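Virulence protein vsdE (PDB 5LQ6) acts as a cysteine hydrolase effector of Salmonella that suppresses host immune responses and contributes to bacterial virulence. Local coordinates at residues 51-54 with 55-59; 76-79 with 80-84; 110-113 with 114-118. The protein carries 4 engineered substitutions. All coordinates share one frame; numbering follows the deposited sequence. Where two conformers were deposited one is given.

Each of the three contacts is local, made where a segment runs straight into the next, so none closes a long loop and none nests in or crosses another; they follow in series. Interaction 1 caps the start of helix 55-65, whose Arg55 and Leu58 pack on strands 163-172 and 180-184. Interaction 2 is the opening of helix 76-89, which carries Cys76 near the centre of the chain; its centre lies about 17 Å from that of interaction 1. Interaction 3 ends helix 108-116. Its centre is about 11 Å from that of interaction 2, and the two touch: Ala81 packs on Val111 and Ile115, and His84 meets Phe116, joining helix 76-89 to helix 108-116.

Interaction 1. Residues 51-54 with 55-59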
loop_
_atom_site.group_PDB
_atom_site.type_symbol
_atom_site.label_atom_id
_atom_site.label_comp_id
_atom_site.label_asym_id
_atom_site.label_seq_id
_atom_site.Cartn_x
_atom_site.Cartn_y
_atom_site.Cartn_z
ATOM N N GLN A 51 -3.777 5.025 18.089
ATOM C CA GLN A 51 -3.663 6.162 17.192
ATOM C C GLN A 51 -2.233 6.382 16.754
ATOM O O GLN A 51 -1.991 6.646 15.590
ATOM C CB GLN A 51 -4.188 7.458 17.838
ATOM C CG GLN A 51 -5.704 7.512 17.941
ATOM C CD GLN A 51 -6.394 7.306 16.588
ATOM O OE1 GLN A 51 -5.910 7.794 15.559
ATOM N NE2 GLN A 51 -7.489 6.547 16.576
ATOM N N ASN A 52 -1.296 6.291 17.690
ATOM C CA ASN A 52 0.126 6.373 17.366
ATOM C C ASN A 52 0.692 4.963 17.201
ATOM O O ASN A 52 0.941 4.267 18.174
ATOM C CB ASN A 52 0.933 7.129 18.425
ATOM C CG ASN A 52 2.376 7.329 17.983
ATOM O OD1 ASN A 52 2.604 7.836 16.905
ATOM N ND2 ASN A 52 3.320 6.881 18.759
ATOM N N LEU A 53 0.860 4.536 15.961
ATOM C CA LEU A 53 1.313 3.190 15.682
ATOM C C LEU A 53 2.763 2.991 16.044
ATOM O O LEU A 53 3.596 3.899 15.964
ATOM C CB LEU A 53 1.112 2.854 14.184
ATOM C CG LEU A 53 -0.318 2.729 13.735
ATOM C CD1 LEU A 53 -0.435 2.683 12.225
ATOM C CD2 LEU A 53 -1.046 1.538 14.322
ATOM N N SER A 54 3.065 1.795 16.431
ATOM C CA SER A 54 4.413 1.415 16.665
ATOM C C SER A 54 4.895 0.588 15.479
ATOM O O SER A 54 4.106 0.069 14.656
ATOM C CB SER A 54 4.502 0.564 17.928
ATOM O OG SER A 54 3.919 -0.717 17.743
ATOM N N ARG A 55 6.200 0.394 15.411
ATOM C CA ARG A 55 6.759 -0.451 14.378
ATOM C C ARG A 55 6.243 -1.865 14.498
ATOM O O ARG A 55 5.936 -2.542 13.522
ATOM C CB ARG A 55 8.288 -0.380 14.388
ATOM C CG ARG A 55 8.928 -1.082 13.220
ATOM C CD ARG A 55 10.430 -0.914 13.308
ATOM N NE ARG A 55 11.089 -1.473 12.152
ATOM C CZ ARG A 55 11.489 -2.725 12.051
ATOM N NH1 ARG A 55 11.268 -3.596 13.040
ATOM N NH2 ARG A 55 12.094 -3.127 10.943
ATOM N N ASP A 56 6.128 -2.354 15.734
ATOM C CA ASP A 56 5.618 -3.679 15.955
ATOM C C ASP A 56 4.141 -3.809 15.526
ATOM O O ASP A 56 3.731 -4.842 14.997
ATOM C CB ASP A 56 5.711 -4.021 17.445
ATOM C CG ASP A 56 5.221 -5.405 17.698
ATOM O OD1 ASP A 56 5.914 -6.328 17.242
ATOM O OD2 ASP A 56 4.102 -5.546 18.260
ATOM N N ASN A 57 3.347 -2.787 15.747
ATOM C CA ASN A 57 1.984 -2.746 15.217
ATOM C C ASN A 57 1.994 -2.974 13.719
ATOM O O ASN A 57 1.199 -3.766 13.182
ATOM C CB ASN A 57 1.238 -1.423 15.492
ATOM C CG ASN A 57 0.927 -1.141 16.957
ATOM O OD1 ASN A 57 0.837 0.028 17.327
ATOM N ND2 ASN A 57 0.700 -2.170 17.749
ATOM N N LEU A 58 2.847 -2.225 13.032
ATOM C CA LEU A 58 2.913 -2.366 11.580
ATOM C C LEU A 58 3.311 -3.755 11.120
ATOM O O LEU A 58 2.845 -4.231 10.106
ATOM C CB LEU A 58 3.885 -1.330 10.963
ATOM C CG LEU A 58 3.519 0.109 11.074
ATOM C CD1 LEU A 58 4.690 0.888 10.439
ATOM C CD2 LEU A 58 2.225 0.410 10.342
ATOM N N LYS A 59 4.222 -4.402 11.843
ATOM C CA LYS A 59 4.578 -5.752 11.499
ATOM C C LYS A 59 3.358 -6.651 11.578
ATOM O O LYS A 59 3.115 -7.478 10.694
ATOM C CB LYS A 59 5.662 -6.294 12.463
ATOM C CG LYS A 59 6.275 -7.592 12.028
ATOM C CD LYS A 59 7.254 -8.131 13.067
ATOM C CE LYS A 59 8.109 -7.029 13.690
ATOM N NZ LYS A 59 9.064 -7.600 14.688
HETATM O O HOH W 1 1.468 1.894 19.580
#
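A capping box starts helix 55-65, with Ser54 as N-cap and Asn57 as its partner three residues on. Helices begin with backbone N-H groups that have no preceding turn to bind, and here a side chain takes over that work. Ser54 OG accepts the backbone N of Asn57 at 2.9 Å, with a nearly straight N-H...O angle of 162°. The hydroxyl gets there because chi1 is 70°, which sets OG between the backbone N and carbonyl carbon and turns it over the first turn. The return bond runs from Ser54 N to Asn57 OD1, 3.0 Å away. This donor does not come in along a lone pair but stands above the amide plane of Asn57, 42° out of it. Ser54 thus gives and receives within the box, while its carbonyl O accepts Leu58 N at 3.1 Å and begins the regular helical bonding.

A water adds to the grip on the Asn57 amide oxygen, donating to OD1 at 3.0 Å and to the carbonyl O of Asn52, and so bridges the incoming loop to the cap. Beside this polar cluster, Leu58 turns its side chain into the protein interior, against Val170 and Ile172 of strand 163-172 and Ile184 of strand 180-184. Arg55 extends along the same sheet and bonds through NE to Gln182. The loop residue before the cap joins the apolar side: Leu53 crosses Leu58 at about a right angle, and its CD1 meets Leu58 CD2 at 4.0 Å.

Interaction 2. Residues 76-79 with 80-84; sequences CVLL and SACLH
With chi1 at -60°, Ser80 lays its OG beside its own backbone N and anti to the carbonyl carbon, which returns the hydroxyl to Cys76 O in the previous turn of helix 76-89. This is the familiar serine-to-carbonyl bond of an alpha-helix, four residues back. Ser80 OG donates to Cys76 O at 2.8 Å, and Ser80 N donates to the same oxygen at 2.9 Å. The two donors come from opposite faces of the carbonyl plane, tilted from it by 25° and 34°, so one acceptor is held by two bonds from a single residue. Two positions of Ser80 were modelled, and the hydroxyl bond belongs to the one described.

The carbonyl so gripped is that of Cys76, whose thiol, with His165 and Asp185, is arranged as in a Cys-His-Asp catalytic triad, consistent with a clan CA cysteine hydrolase. Both bonds fall on this one carbonyl in the first turn of the helix, and the Cys76 side chain touches His165 on strand 163-172. Next to Cys76, Asn75 OD1 accepts Leu78 N, tying down the first turn.

Regular helical bonds continue behind, with Leu78 O accepting Cys82 N at 2.9 Å. Val77 packs on Ser108 and Val111 of helix 108-116, while Leu79 leans on Trp187. On the flank formed by Leu78 and Cys82, the thiol turns back along the helix, its SG 3.3 Å from Leu78 O. The same sulfur also packs against the leucine branch: Leu78 CD1 lies 4.0 Å from Cys82 SG.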
loop_
_atom_site.group_PDB
_atom_site.type_symbol
_atom_site.label_atom_id
_atom_site.label_comp_id
_atom_site.label_asym_id
_atom_site.label_seq_id
_atom_site.Cartn_x
_atom_site.Cartn_y
_atom_site.Cartn_z
ATOM N N CYS A 76 0.414 -7.920 -5.114
ATOM C CA CYS A 76 0.948 -6.790 -4.348
ATOM C C CYS A 76 0.053 -5.555 -4.385
ATOM O O CYS A 76 -0.013 -4.785 -3.396
ATOM C CB CYS A 76 2.324 -6.408 -4.825
ATOM S SG CYS A 76 2.469 -5.808 -6.504
ATOM N N VAL A 77 -0.692 -5.356 -5.471
ATOM C CA VAL A 77 -1.587 -4.195 -5.574
ATOM C C VAL A 77 -2.739 -4.386 -4.591
ATOM O O VAL A 77 -3.109 -3.479 -3.833
ATOM C CB VAL A 77 -2.095 -4.009 -6.981
ATOM C CG1 VAL A 77 -3.158 -2.925 -7.038
ATOM C CG2 VAL A 77 -0.933 -3.718 -7.902
ATOM N N LEU A 78 -3.302 -5.594 -4.555
ATOM C CA LEU A 78 -4.368 -5.832 -3.595
ATOM C C LEU A 78 -3.916 -5.791 -2.155
ATOM O O LEU A 78 -4.561 -5.162 -1.291
ATOM C CB LEU A 78 -5.076 -7.191 -3.893
ATOM C CG LEU A 78 -6.295 -7.511 -3.020
ATOM C CD1 LEU A 78 -7.408 -6.465 -3.039
ATOM C CD2 LEU A 78 -6.835 -8.868 -3.430
ATOM N N LEU A 79 -2.781 -6.439 -1.898
ATOM C CA LEU A 79 -2.225 -6.458 -0.546
ATOM C C LEU A 79 -1.976 -5.063 -0.006
ATOM O O LEU A 79 -2.291 -4.736 1.121
ATOM C CB LEU A 79 -0.952 -7.274 -0.470
ATOM C CG LEU A 79 -1.063 -8.798 -0.642
ATOM C CD1 LEU A 79 0.295 -9.370 -0.787
ATOM C CD2 LEU A 79 -1.787 -9.324 0.588
ATOM N N SER A 80 -1.350 -4.232 -0.837
ATOM C CA SER A 80 -0.995 -2.895 -0.385
ATOM C C SER A 80 -2.200 -2.033 -0.119
ATOM O O SER A 80 -2.205 -1.207 0.778
ATOM C CB SER A 80 -0.082 -2.234 -1.399
ATOM O OG SER A 80 1.122 -2.942 -1.606
ATOM N N ALA A 81 -3.262 -2.206 -0.931
ATOM C CA ALA A 81 -4.493 -1.468 -0.723
ATOM C C ALA A 81 -5.225 -1.929 0.535
ATOM O O ALA A 81 -5.705 -1.106 1.324
ATOM C CB ALA A 81 -5.374 -1.645 -1.943
ATOM N N CYS A 82 -5.263 -3.211 0.766
ATOM C CA CYS A 82 -5.806 -3.801 1.998
ATOM C C CYS A 82 -5.095 -3.229 3.225
ATOM O O CYS A 82 -5.686 -2.794 4.187
ATOM C CB CYS A 82 -5.655 -5.308 2.015
ATOM S SG CYS A 82 -6.821 -6.194 0.955
ATOM N N LEU A 83 -3.761 -3.253 3.166
ATOM C CA LEU A 83 -2.994 -2.752 4.295
ATOM C C LEU A 83 -3.254 -1.289 4.509
ATOM O O LEU A 83 -3.368 -0.816 5.633
ATOM C CB LEU A 83 -1.502 -3.028 4.062
ATOM C CG LEU A 83 -0.566 -2.615 5.183
ATOM C CD1 LEU A 83 -0.984 -3.244 6.506
ATOM C CD2 LEU A 83 0.877 -2.992 4.830
ATOM N N HIS A 84 -3.279 -0.489 3.434
ATOM C CA HIS A 84 -3.575 0.932 3.557
ATOM C C HIS A 84 -4.916 1.222 4.221
ATOM O O HIS A 84 -5.058 2.117 5.045
ATOM C CB HIS A 84 -3.473 1.578 2.183
ATOM C CG HIS A 84 -3.535 3.062 2.183
ATOM N ND1 HIS A 84 -2.487 3.846 2.602
ATOM C CD2 HIS A 84 -4.476 3.921 1.746
ATOM C CE1 HIS A 84 -2.809 5.112 2.501
ATOM N NE2 HIS A 84 -4.006 5.195 1.959
#

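Interaction 3. Residues 110-113 with 114-118; sequences IVDK and IIFGH
Ile110 and Ile114, like Val111 and Ile115, meet one turn apart on the apolar side of helix 108-116, packed tightly where Val111, Ile115 and Phe116 are buried. Each of the two pairs lies side by side and points the same way. Ile110 reaches Ile114 with its CG2 branch, 4.1 Å from Ile114 CD1, and Val111 CG1 lies 4.0 Å from Ile115 CD1. The valine branch that does the touching is the one anti to its backbone N (chi1 168°). Beneath them the backbone is regular, with Ile115 N donating to Val111 O at 2.9 Å. Both isoleucines of the second turn were modelled in two positions, so the methyl contacts describe one of them.

Asp112 and Phe116 form the next pair round the helix. The carboxylate stands at the ring edge, near its plane, with Asp112 OD1 3.7 Å from Phe116 CE2 and the two planes 75° apart. A salt bridge to Arg212 holds OD1, and OD2 accepts Leu120 N, so this buried acid is fixed by partners on both oxygens. Over one face of the ring sits, in the conformer given, the CG2 methyl of Ile115, 3.6 Å above its centre.

The other end is looser. Gly117 leaves the helix with a positive phi of 88°, and its N makes only weak bonds to Asp112 O and, at 3.1 Å, to Lys113 O. Lys113 and His118 are exposed here, and the lysine amine has a long, weak ion pair with Glu119.

Among the neighbouring elements, Ile110 and Ile114 face helix 29-38, and Ile114 also meets helix 12-19. Val111 and Ile115 lie on helix 76-89, while Asp112 reaches strand 209-212 through Arg212.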
loop_
_atom_site.group_PDB
_atom_site.type_symbol
_atom_site.label_atom_id
_atom_site.label_comp_id
_atom_site.label_asym_id
_atom_site.label_seq_id
_atom_site.Cartn_x
_atom_site.Cartn_y
_atom_site.Cartn_z
ATOM N N ILE A 110 -8.922 -0.096 -10.516
ATOM C CA ILE A 110 -10.037 -0.978 -10.182
ATOM C C ILE A 110 -9.972 -1.353 -8.715
ATOM O O ILE A 110 -10.974 -1.306 -7.989
ATOM C CB ILE A 110 -10.058 -2.246 -11.082
ATOM C CG1 ILE A 110 -10.263 -1.816 -12.535
ATOM C CG2 ILE A 110 -11.081 -3.279 -10.587
ATOM C CD1 ILE A 110 -10.281 -3.002 -13.492
ATOM N N VAL A 111 -8.771 -1.681 -8.223
ATOM C CA VAL A 111 -8.658 -2.027 -6.823
ATOM C C VAL A 111 -9.057 -0.852 -5.935
ATOM O O VAL A 111 -9.778 -1.031 -4.943
ATOM C CB VAL A 111 -7.222 -2.545 -6.461
ATOM C CG1 VAL A 111 -6.977 -2.643 -4.969
ATOM C CG2 VAL A 111 -6.943 -3.866 -7.178
ATOM N N ASP A 112 -8.618 0.354 -6.262
ATOM C CA ASP A 112 -8.935 1.500 -5.469
ATOM C C ASP A 112 -10.458 1.808 -5.508
ATOM O O ASP A 112 -11.058 2.147 -4.500
ATOM C CB ASP A 112 -8.192 2.758 -5.970
ATOM C CG ASP A 112 -6.762 2.838 -5.529
ATOM O OD1 ASP A 112 -6.247 1.974 -4.724
ATOM O OD2 ASP A 112 -6.116 3.861 -5.982
ATOM N N LYS A 113 -11.048 1.684 -6.700
ATOM C CA LYS A 113 -12.476 1.931 -6.829
ATOM C C LYS A 113 -13.270 0.983 -5.918
ATOM O O LYS A 113 -14.232 1.382 -5.281
ATOM C CB LYS A 113 -12.905 1.807 -8.281
ATOM C CG LYS A 113 -12.590 3.041 -9.090
ATOM C CD LYS A 113 -12.940 2.906 -10.564
ATOM C CE LYS A 113 -12.496 4.150 -11.290
ATOM N NZ LYS A 113 -12.949 4.098 -12.702
ATOM N N ILE A 114 -12.837 -0.278 -5.843
ATOM C CA ILE A 114 -13.558 -1.246 -4.992
ATOM C C ILE A 114 -13.330 -0.959 -3.502
ATOM O O ILE A 114 -14.257 -0.873 -2.750
ATOM C CB ILE A 114 -13.127 -2.678 -5.325
ATOM C CG1 ILE A 114 -13.562 -3.002 -6.762
ATOM C CG2 ILE A 114 -13.658 -3.662 -4.271
ATOM C CD1 ILE A 114 -13.106 -4.359 -7.221
ATOM N N ILE A 115 -12.060 -0.827 -3.092
ATOM C CA ILE A 115 -11.762 -0.724 -1.660
ATOM C C ILE A 115 -12.075 0.651 -1.096
ATOM O O ILE A 115 -12.615 0.769 -0.024
ATOM C CB ILE A 115 -10.313 -1.162 -1.382
ATOM C CG1 ILE A 115 -10.237 -2.680 -1.515
ATOM C CG2 ILE A 115 -9.871 -0.722 0.015
ATOM C CD1 ILE A 115 -8.842 -3.244 -1.432
ATOM N N PHE A 116 -11.740 1.706 -1.826
ATOM C CA PHE A 116 -11.901 3.076 -1.327
ATOM C C PHE A 116 -13.075 3.830 -1.903
ATOM O O PHE A 116 -13.506 4.821 -1.301
ATOM C CB PHE A 116 -10.611 3.902 -1.529
ATOM C CG PHE A 116 -9.393 3.222 -0.933
ATOM C CD1 PHE A 116 -9.225 3.198 0.433
ATOM C CD2 PHE A 116 -8.466 2.586 -1.778
ATOM C CE1 PHE A 116 -8.095 2.518 0.976
ATOM C CE2 PHE A 116 -7.388 1.908 -1.218
ATOM C CZ PHE A 116 -7.244 1.890 0.122
ATOM N N GLY A 117 -13.628 3.339 -3.013
ATOM C CA GLY A 117 -14.746 4.001 -3.658
ATOM C C GLY A 117 -14.380 5.047 -4.671
ATOM O O GLY A 117 -15.291 5.736 -5.232
ATOM N N HIS A 118 -13.087 5.213 -4.940
ATOM C CA HIS A 118 -12.561 6.112 -5.962
ATOM C C HIS A 118 -11.097 5.835 -6.114
ATOM O O HIS A 118 -10.479 5.237 -5.215
ATOM C CB HIS A 118 -12.802 7.593 -5.562
ATOM C CG HIS A 118 -12.230 7.967 -4.242
ATOM N ND1 HIS A 118 -12.979 8.018 -3.085
ATOM C CD2 HIS A 118 -10.979 8.338 -3.891
ATOM C CE1 HIS A 118 -12.195 8.358 -2.074
ATOM N NE2 HIS A 118 -10.988 8.589 -2.543
#